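Local coordinates for protein neural cell adhesion molecule 1 (Homo sapiens, PDB 2HAZ) that mediates adhesion of neural cells, its first fibronectin type III repeat bearing an alpha-helix that is critical for polysialylation of its N-glycans, at residues A[10-15]-A[81-86]; A[24-29]-A[66-71]; A[39-44]-A[54-59]. All coordinates share one frame; numbering follows the deposited sequence.

Contact 1 of 3, residues A[10-15]-A[81-86]; sequences PSIDQV and VRLAAL. With NA (sodium ion), chain B.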
loop_
_atom_site.group_PDB
_atom_site.type_symbol
_atom_site.label_atom_id
_atom_site.label_comp_id
_atom_site.label_asym_id
_atom_site.label_seq_id
_atom_site.Cartn_x
_atom_site.Cartn_y
_atom_site.Cartn_z
ATOM N N PRO A 10 -5.803 0.571 -5.873
ATOM C CA PRO A 10 -4.523 0.187 -6.464
ATOM C C PRO A 10 -4.465 -1.337 -6.533
ATOM O O PRO A 10 -5.286 -2.006 -5.899
ATOM C CB PRO A 10 -3.489 0.737 -5.470
ATOM C CG PRO A 10 -4.235 1.682 -4.597
ATOM C CD PRO A 10 -5.621 1.165 -4.535
ATOM N N SER A 11 -3.531 -1.871 -7.316
ATOM C CA SER A 11 -3.299 -3.318 -7.371
ATOM C C SER A 11 -1.899 -3.592 -6.873
ATOM O O SER A 11 -0.973 -2.936 -7.317
ATOM C CB SER A 11 -3.395 -3.835 -8.817
ATOM O OG SER A 11 -4.730 -4.032 -9.218
ATOM N N ILE A 12 -1.747 -4.567 -5.976
ATOM C CA ILE A 12 -0.417 -5.042 -5.563
ATOM C C ILE A 12 0.047 -6.189 -6.476
ATOM O O ILE A 12 -0.603 -7.231 -6.580
ATOM C CB ILE A 12 -0.362 -5.451 -4.058
ATOM C CG1 ILE A 12 -0.663 -4.251 -3.137
ATOM C CG2 ILE A 12 1.006 -6.046 -3.708
ATOM C CD1 ILE A 12 -0.836 -4.597 -1.638
ATOM N N ASP A 13 1.167 -5.977 -7.154
ATOM C CA ASP A 13 1.738 -6.982 -8.040
ATOM C C ASP A 13 2.508 -8.048 -7.259
ATOM O O ASP A 13 2.174 -9.242 -7.325
ATOM C CB ASP A 13 2.615 -6.322 -9.107
ATOM C CG ASP A 13 1.791 -5.681 -10.229
ATOM O OD1 ASP A 13 0.545 -5.610 -10.116
ATOM O OD2 ASP A 13 2.383 -5.255 -11.243
ATOM N N GLN A 14 3.522 -7.609 -6.518
ATOM C CA GLN A 14 4.286 -8.475 -5.624
ATOM C C GLN A 14 4.921 -7.664 -4.504
ATOM O O GLN A 14 4.998 -6.432 -4.580
ATOM C CB GLN A 14 5.373 -9.250 -6.384
ATOM C CG GLN A 14 6.465 -8.376 -6.987
ATOM C CD GLN A 14 7.517 -9.189 -7.700
ATOM O OE1 GLN A 14 7.234 -9.830 -8.713
ATOM N NE2 GLN A 14 8.740 -9.163 -7.184
ATOM N N VAL A 15 5.363 -8.373 -3.468
ATOM C CA VAL A 15 6.095 -7.769 -2.372
ATOM C C VAL A 15 7.453 -8.459 -2.242
ATOM O O VAL A 15 7.528 -9.693 -2.163
ATOM C CB VAL A 15 5.324 -7.917 -1.056
ATOM C CG1 VAL A 15 6.085 -7.232 0.075
ATOM C CG2 VAL A 15 3.888 -7.379 -1.207
ATOM N N VAL A 81 -0.553 -6.905 3.658
ATOM C CA VAL A 81 -0.469 -5.488 3.280
ATOM C C VAL A 81 -1.548 -5.144 2.241
ATOM O O VAL A 81 -1.942 -5.976 1.423
ATOM C CB VAL A 81 0.952 -5.099 2.791
ATOM C CG1 VAL A 81 1.348 -5.819 1.519
ATOM C CG2 VAL A 81 1.104 -3.584 2.627
ATOM N N ARG A 82 -2.055 -3.923 2.347
ATOM C CA ARG A 82 -2.987 -3.359 1.373
ATOM C C ARG A 82 -2.655 -1.872 1.174
ATOM O O ARG A 82 -1.970 -1.264 2.014
ATOM C CB ARG A 82 -4.425 -3.570 1.865
ATOM C CG ARG A 82 -4.763 -2.847 3.163
ATOM C CD ARG A 82 -5.943 -3.503 3.887
ATOM N NE ARG A 82 -6.569 -2.525 4.770
ATOM C CZ ARG A 82 -7.683 -2.710 5.477
ATOM N NH1 ARG A 82 -8.357 -3.851 5.422
ATOM N NH2 ARG A 82 -8.123 -1.726 6.245
ATOM N N LEU A 83 -3.121 -1.324 0.052
ATOM C CA LEU A 83 -2.857 0.043 -0.379
ATOM C C LEU A 83 -4.142 0.733 -0.768
ATOM O O LEU A 83 -5.013 0.124 -1.381
ATOM C CB LEU A 83 -1.990 0.060 -1.630
ATOM C CG LEU A 83 -0.488 -0.171 -1.597
ATOM C CD1 LEU A 83 -0.011 0.059 -3.016
ATOM C CD2 LEU A 83 0.213 0.797 -0.647
ATOM N N ALA A 84 -4.202 2.021 -0.458
ATOM C CA ALA A 84 -5.277 2.916 -0.899
ATOM C C ALA A 84 -4.660 4.213 -1.407
ATOM O O ALA A 84 -3.617 4.647 -0.908
ATOM C CB ALA A 84 -6.227 3.198 0.240
ATOM N N ALA A 85 -5.299 4.795 -2.425
ATOM C CA ALA A 85 -4.961 6.104 -2.963
ATOM C C ALA A 85 -5.819 7.167 -2.308
ATOM O O ALA A 85 -7.024 6.963 -2.064
ATOM C CB ALA A 85 -5.178 6.151 -4.472
ATOM N N LEU A 86 -5.186 8.292 -2.028
ATOM C CA LEU A 86 -5.872 9.470 -1.523
ATOM C C LEU A 86 -5.979 10.505 -2.638
ATOM O O LEU A 86 -4.959 10.845 -3.258
ATOM C CB LEU A 86 -5.084 10.085 -0.362
ATOM C CG LEU A 86 -5.679 11.295 0.362
ATOM C CD1 LEU A 86 -6.786 10.884 1.336
ATOM C CD2 LEU A 86 -4.586 12.002 1.103
HETATM NA NA NA B . 0.477 -4.624 -12.544
#
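Pro10 and Ile12 meet Leu83 and Val81 across the interior of the fibronectin type III beta sandwich, where strand 11-17 of the three-stranded sheet faces strand 78-87 of the four-stranded one. The strand segments approach to 7.5 Å with 138° between their N-to-C directions, and side chains fill the space between them. Packing is tightest at the proline, whose ring spans the backbone from Leu83 to Ala85. Its CD lies 3.4 Å from Leu83 O, while CG stands 4.1 Å from Leu83 CB and 3.9 Å from Ala85 N. With an alanine in place of the proline, a gap over Leu83 O and the Ala84 backbone is likely to open, and Tyr40, which also touches the ring, would be less firmly packed. Farther along, Ile12 has CG1 anti to its carbonyl carbon (chi1 -62°) and an extended chi2 of 171°, which sends CD1 to 3.5 Å from Val81 O and 4.0 Å from Val81 CG1. Val15 CG2 reaches the same Val81 methyl, and Phe100 of strand 90-101 packs on both valines. The outer side of strand 11-17 is looser: Ser11 points away from the core, and the exposed Asp13 and Gln14 together face Gln25 in a classic beta bulge. There the Asp13 carboxylate grips the sodium ion with both oxygens, OD1 at 2.6 Å and OD2 at 2.4 Å.

Contact 2 of 3, residues A[24-29]-A[66-71]; sequences VQFDEP and GIVTIV. With NA (sodium ion), chain B.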
loop_
_atom_site.group_PDB
_atom_site.type_symbol
_atom_site.label_atom_id
_atom_site.label_comp_id
_atom_site.label_asym_id
_atom_site.label_seq_id
_atom_site.Cartn_x
_atom_site.Cartn_y
_atom_site.Cartn_z
ATOM N N VAL A 24 6.837 -2.925 -1.818
ATOM C CA VAL A 24 5.504 -3.300 -2.283
ATOM C C VAL A 24 5.367 -2.782 -3.714
ATOM O O VAL A 24 5.341 -1.573 -3.942
ATOM C CB VAL A 24 4.371 -2.764 -1.340
ATOM C CG1 VAL A 24 2.994 -3.146 -1.853
ATOM C CG2 VAL A 24 4.546 -3.277 0.116
ATOM N N GLN A 25 5.315 -3.701 -4.680
ATOM C CA GLN A 25 5.103 -3.322 -6.077
ATOM C C GLN A 25 3.633 -3.230 -6.385
ATOM O O GLN A 25 2.888 -4.197 -6.173
ATOM C CB GLN A 25 5.692 -4.361 -7.016
ATOM C CG GLN A 25 7.170 -4.276 -7.193
ATOM C CD GLN A 25 7.622 -5.153 -8.332
ATOM O OE1 GLN A 25 6.942 -5.256 -9.374
ATOM N NE2 GLN A 25 8.778 -5.791 -8.158
ATOM N N PHE A 26 3.222 -2.101 -6.954
ATOM C CA PHE A 26 1.803 -1.826 -7.144
ATOM C C PHE A 26 1.501 -1.095 -8.462
ATOM O O PHE A 26 2.389 -0.447 -9.040
ATOM C CB PHE A 26 1.261 -1.009 -5.960
ATOM C CG PHE A 26 1.595 0.467 -6.031
ATOM C CD1 PHE A 26 0.666 1.392 -6.527
ATOM C CD2 PHE A 26 2.830 0.930 -5.618
ATOM C CE1 PHE A 26 0.983 2.745 -6.594
ATOM C CE2 PHE A 26 3.138 2.278 -5.674
ATOM C CZ PHE A 26 2.219 3.182 -6.173
ATOM N N ASP A 27 0.237 -1.200 -8.891
ATOM C CA ASP A 27 -0.322 -0.443 -10.027
ATOM C C ASP A 27 -1.180 0.688 -9.516
ATOM O O ASP A 27 -1.947 0.500 -8.573
ATOM C CB ASP A 27 -1.288 -1.295 -10.844
ATOM C CG ASP A 27 -0.659 -2.501 -11.410
ATOM O OD1 ASP A 27 0.520 -2.420 -11.816
ATOM O OD2 ASP A 27 -1.351 -3.546 -11.457
ATOM N N GLU A 28 -1.080 1.840 -10.169
ATOM C CA GLU A 28 -2.002 2.955 -9.935
ATOM C C GLU A 28 -3.463 2.527 -10.132
ATOM O O GLU A 28 -3.733 1.594 -10.898
ATOM C CB GLU A 28 -1.678 4.110 -10.883
ATOM C CG GLU A 28 -0.328 4.764 -10.654
ATOM C CD GLU A 28 0.816 4.040 -11.368
ATOM O OE1 GLU A 28 0.585 2.966 -11.970
ATOM O OE2 GLU A 28 1.955 4.553 -11.339
ATOM N N PRO A 29 -4.407 3.204 -9.436
ATOM C CA PRO A 29 -5.844 3.003 -9.660
ATOM C C PRO A 29 -6.233 3.145 -11.142
ATOM O O PRO A 29 -5.633 3.949 -11.854
ATOM C CB PRO A 29 -6.477 4.150 -8.849
ATOM C CG PRO A 29 -5.522 4.380 -7.730
ATOM C CD PRO A 29 -4.157 4.190 -8.359
ATOM N N GLY A 66 7.254 2.787 -8.816
ATOM C CA GLY A 66 6.380 1.616 -8.864
ATOM C C GLY A 66 6.263 0.893 -7.525
ATOM O O GLY A 66 5.597 -0.138 -7.434
ATOM N N ILE A 67 6.887 1.454 -6.487
ATOM C CA ILE A 67 6.924 0.853 -5.138
ATOM C C ILE A 67 6.616 1.819 -3.989
ATOM O O ILE A 67 6.755 3.047 -4.110
ATOM C CB ILE A 67 8.317 0.204 -4.807
ATOM C CG1 ILE A 67 9.418 1.270 -4.773
ATOM C CG2 ILE A 67 8.612 -0.995 -5.748
ATOM C CD1 ILE A 67 10.819 0.767 -4.431
ATOM N N VAL A 68 6.203 1.232 -2.871
ATOM C CA VAL A 68 6.337 1.853 -1.569
ATOM C C VAL A 68 7.077 0.876 -0.637
ATOM O O VAL A 68 6.929 -0.361 -0.754
ATOM C CB VAL A 68 4.975 2.319 -0.976
ATOM C CG1 VAL A 68 4.353 3.401 -1.849
ATOM C CG2 VAL A 68 4.007 1.145 -0.771
ATOM N N THR A 69 7.876 1.432 0.267
ATOM C CA THR A 69 8.680 0.639 1.187
ATOM C C THR A 69 8.095 0.685 2.570
ATOM O O THR A 69 8.010 1.749 3.187
ATOM C CB THR A 69 10.139 1.137 1.301
ATOM O OG1 THR A 69 10.731 1.220 0.005
ATOM C CG2 THR A 69 10.956 0.168 2.167
ATOM N N ILE A 70 7.728 -0.484 3.069
ATOM C CA ILE A 70 7.254 -0.585 4.428
ATOM C C ILE A 70 8.423 -0.962 5.335
ATOM O O ILE A 70 9.373 -1.671 4.927
ATOM C CB ILE A 70 6.016 -1.524 4.559
ATOM C CG1 ILE A 70 6.339 -2.948 4.107
ATOM C CG2 ILE A 70 4.807 -0.959 3.758
ATOM C CD1 ILE A 70 5.115 -3.881 4.036
ATOM N N VAL A 71 8.358 -0.457 6.560
ATOM C CA VAL A 71 9.468 -0.516 7.517
ATOM C C VAL A 71 9.026 -1.039 8.880
ATOM O O VAL A 71 7.840 -1.280 9.119
ATOM C CB VAL A 71 10.105 0.897 7.744
ATOM C CG1 VAL A 71 10.749 1.432 6.476
ATOM C CG2 VAL A 71 9.061 1.871 8.283
HETATM NA NA NA B . 0.477 -4.624 -12.544
#
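Phe26 has its CG between its own backbone N and carbonyl carbon (chi1 79°), a torsion that lays the ring beside the backbone of Gly66 and Ile67. One rim does the touching: CD2 comes to 3.5 Å from Gly66 O, and CE2 meets Ile67 C edge-on at 3.9 Å. Ile70 adopts the same kind of chi1 (60°), bringing its CD1 to 4.0 Å from Val24 CG2. Between these two contacts the backbones pair antiparallel. Val24 N donates to Val68 O at 2.8 Å, Val68 N returns a bond to Val24 O at 3.1 Å, and Phe26 N donates to Gly66 O along a nearly straight line. Gly66 leaves the helix with a phi of 84°, where a side chain would jam against the preceding carbonyl, which calls for glycine. Val24 and Val68 share the inward face, CB to CG2 4.0 Å, with Leu83 packed on Val68. On the outward face Gln25 CG packs on Ile67 CG2, its amide NE2 bonding Glu16. Beyond the pairing, Asp27 chelates the sodium ion. This is the B-E strand pairing of a fibronectin type III sandwich, entered here directly from helix 59-65.

Contact 3 of 3, residues A[39-44]-A[54-59]; sequences KYKAEW and SKWYDA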
loop_
_atom_site.group_PDB
_atom_site.type_symbol
_atom_site.label_atom_id
_atom_site.label_comp_id
_atom_site.label_asym_id
_atom_site.label_seq_id
_atom_site.Cartn_x
_atom_site.Cartn_y
_atom_site.Cartn_z
ATOM N N LYS A 39 -1.648 11.093 -2.489
ATOM C CA LYS A 39 -0.810 10.271 -1.623
ATOM C C LYS A 39 -1.283 8.841 -1.727
ATOM O O LYS A 39 -2.405 8.580 -2.176
ATOM C CB LYS A 39 -0.944 10.704 -0.156
ATOM C CG LYS A 39 -0.318 12.033 0.201
ATOM C CD LYS A 39 -0.288 12.207 1.713
ATOM C CE LYS A 39 0.220 13.590 2.145
ATOM N NZ LYS A 39 1.476 14.013 1.460
ATOM N N TYR A 40 -0.424 7.921 -1.295
ATOM C CA TYR A 40 -0.840 6.551 -1.017
ATOM C C TYR A 40 -0.764 6.233 0.462
ATOM O O TYR A 40 0.092 6.747 1.189
ATOM C CB TYR A 40 -0.027 5.536 -1.826
ATOM C CG TYR A 40 -0.350 5.565 -3.304
ATOM C CD1 TYR A 40 -1.370 4.782 -3.836
ATOM C CD2 TYR A 40 0.374 6.382 -4.165
ATOM C CE1 TYR A 40 -1.672 4.824 -5.208
ATOM C CE2 TYR A 40 0.085 6.430 -5.536
ATOM C CZ TYR A 40 -0.930 5.647 -6.041
ATOM O OH TYR A 40 -1.203 5.700 -7.382
ATOM N N LYS A 41 -1.658 5.370 0.911
ATOM C CA LYS A 41 -1.576 4.853 2.269
ATOM C C LYS A 41 -1.338 3.349 2.207
ATOM O O LYS A 41 -2.107 2.616 1.586
ATOM C CB LYS A 41 -2.859 5.169 3.040
ATOM C CG LYS A 41 -2.800 4.837 4.532
ATOM C CD LYS A 41 -4.187 5.030 5.127
ATOM C CE LYS A 41 -4.206 4.972 6.618
ATOM N NZ LYS A 41 -5.635 5.122 7.077
ATOM N N ALA A 42 -0.255 2.903 2.833
ATOM C CA ALA A 42 -0.052 1.480 3.073
ATOM C C ALA A 42 -0.466 1.136 4.490
ATOM O O ALA A 42 -0.095 1.831 5.429
ATOM C CB ALA A 42 1.409 1.088 2.865
ATOM N N GLU A 43 -1.241 0.068 4.620
ATOM C CA GLU A 43 -1.581 -0.540 5.901
ATOM C C GLU A 43 -1.070 -1.981 5.927
ATOM O O GLU A 43 -1.270 -2.737 4.957
ATOM C CB GLU A 43 -3.097 -0.522 6.105
ATOM C CG GLU A 43 -3.722 0.860 5.964
ATOM C CD GLU A 43 -5.219 0.834 6.159
ATOM O OE1 GLU A 43 -5.951 0.631 5.159
ATOM O OE2 GLU A 43 -5.662 1.011 7.322
ATOM N N TRP A 44 -0.418 -2.373 7.023
ATOM C CA TRP A 44 0.071 -3.761 7.143
ATOM C C TRP A 44 -0.177 -4.297 8.539
ATOM O O TRP A 44 -0.268 -3.526 9.501
ATOM C CB TRP A 44 1.557 -3.892 6.756
ATOM C CG TRP A 44 2.513 -3.100 7.618
ATOM C CD1 TRP A 44 3.182 -3.535 8.731
ATOM C CD2 TRP A 44 2.870 -1.722 7.449
ATOM N NE1 TRP A 44 3.971 -2.520 9.234
ATOM C CE2 TRP A 44 3.803 -1.401 8.460
ATOM C CE3 TRP A 44 2.538 -0.744 6.501
ATOM C CZ2 TRP A 44 4.362 -0.116 8.590
ATOM C CZ3 TRP A 44 3.108 0.533 6.620
ATOM C CH2 TRP A 44 4.016 0.826 7.652
ATOM N N SER A 54 0.257 1.765 9.677
ATOM C CA SER A 54 0.025 2.527 8.465
ATOM C C SER A 54 0.997 3.674 8.300
ATOM O O SER A 54 1.528 4.218 9.286
ATOM C CB SER A 54 -1.441 2.995 8.374
ATOM O OG SER A 54 -1.716 4.114 9.212
ATOM N N LYS A 55 1.229 4.007 7.039
ATOM C CA LYS A 55 2.126 5.080 6.643
ATOM C C LYS A 55 1.692 5.723 5.312
ATOM O O LYS A 55 1.227 5.047 4.408
ATOM C CB LYS A 55 3.561 4.566 6.510
ATOM C CG LYS A 55 4.563 5.668 6.262
ATOM C CD LYS A 55 6.008 5.194 6.231
ATOM C CE LYS A 55 6.928 6.402 6.422
ATOM N NZ LYS A 55 8.304 6.045 5.898
ATOM N N TRP A 56 1.873 7.038 5.224
ATOM C CA TRP A 56 1.603 7.804 4.003
ATOM C C TRP A 56 2.824 7.888 3.097
ATOM O O TRP A 56 3.964 7.934 3.574
ATOM C CB TRP A 56 1.154 9.234 4.374
ATOM C CG TRP A 56 -0.157 9.290 5.102
ATOM C CD1 TRP A 56 -0.339 9.504 6.428
ATOM C CD2 TRP A 56 -1.457 9.132 4.532
ATOM N NE1 TRP A 56 -1.687 9.498 6.738
ATOM C CE2 TRP A 56 -2.396 9.264 5.591
ATOM C CE3 TRP A 56 -1.927 8.890 3.229
ATOM C CZ2 TRP A 56 -3.783 9.176 5.383
ATOM C CZ3 TRP A 56 -3.324 8.807 3.021
ATOM C CH2 TRP A 56 -4.222 8.943 4.099
ATOM N N TYR A 57 2.565 7.913 1.786
ATOM C CA TYR A 57 3.598 8.019 0.744
ATOM C C TYR A 57 3.155 9.000 -0.323
ATOM O O TYR A 57 1.999 8.995 -0.748
ATOM C CB TYR A 57 3.859 6.660 0.088
ATOM C CG TYR A 57 4.276 5.601 1.061
ATOM C CD1 TYR A 57 5.626 5.348 1.305
ATOM C CD2 TYR A 57 3.314 4.844 1.751
ATOM C CE1 TYR A 57 6.014 4.370 2.215
ATOM C CE2 TYR A 57 3.692 3.876 2.668
ATOM C CZ TYR A 57 5.040 3.644 2.896
ATOM O OH TYR A 57 5.441 2.688 3.796
ATOM N N ASP A 58 4.093 9.836 -0.758
ATOM C CA ASP A 58 3.858 10.765 -1.873
ATOM C C ASP A 58 3.519 10.014 -3.149
ATOM O O ASP A 58 4.188 9.033 -3.490
ATOM C CB ASP A 58 5.095 11.602 -2.140
ATOM C CG ASP A 58 5.575 12.340 -0.927
ATOM O OD1 ASP A 58 4.744 12.935 -0.191
ATOM O OD2 ASP A 58 6.813 12.339 -0.717
ATOM N N ALA A 59 2.507 10.501 -3.862
ATOM C CA ALA A 59 2.039 9.855 -5.079
ATOM C C ALA A 59 3.089 9.880 -6.195
ATOM O O ALA A 59 3.239 8.903 -6.936
ATOM C CB ALA A 59 0.725 10.480 -5.551
HETATM O O HOH W 1 3.482 11.389 2.433
#
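Trp56 turns one face of its indole toward Lys41, whose fully extended side chain crosses it obliquely. Lys41 CB sits 4.1 Å from the centroid of the six-membered ring and 28° off its normal, a CH-pi contact, and CD continues along the ring to 4.0 Å from Trp56 CH2. The extension begins with CG anti to the backbone N (chi1 -172°) and carries CE past the indole to Ser54 OG, 3.7 Å away. Lys39 meets the same indole at about a right angle, its CB and CD both touching CE3. It then bends at chi4, and NZ runs beside the Asp58 carboxylate in a long salt bridge of 3.8 Å to OD1, supplemented by a water that donates to OD1 and makes a weak bond with NZ. These pairs lie on the C-C' hairpin of the fibronectin type III fold, strands 39-46 and 53-58, at the edge of the four-stranded sheet. Its strands are joined by two reciprocal pairs of backbone bonds, Tyr40 with Tyr57 (Tyr40 N to Tyr57 O, 2.7 Å) and Ala42 with Lys55. On the face turned into the sandwich, the CE2 corner of Tyr57 meets Ala42 CB at 3.6 Å, while Tyr40 O lies at the edge of the same ring. Tyr40 presents its own ring edge to Ala59 CA, where helix 59-65 begins, and packs edge-to-face with Phe26. At the far end, the Trp44 indole holds Ser54 N over one face and Lys55 CB at its edge, 3.9 Å from CH2.

Overall arrangement
Contact 2 pairs two strands of the three-stranded sheet, contact 3 forms the edge hairpin of the four-stranded sheet, and contact 1 spans the sandwich between them. Along the chain, contact 3 nests inside contact 2, and contact 2 inside contact 1. Contacts 1 and 2, with centres about 6 Å apart, share the sodium ion: Asp13 and Asp27 bind it from neighbouring strands whose backbones meet at Ser11 O to Asp27 N, 2.6 Å. Leu83 CD1 lies 3.4 Å from Phe26 CB in the core. Contact 3 is centred about 9 Å from each of the others. It joins contact 1 through Lys41 N to Ala84 O, 2.8 Å, and contact 2 through Tyr57 OH to Thr69 O, also 2.8 Å.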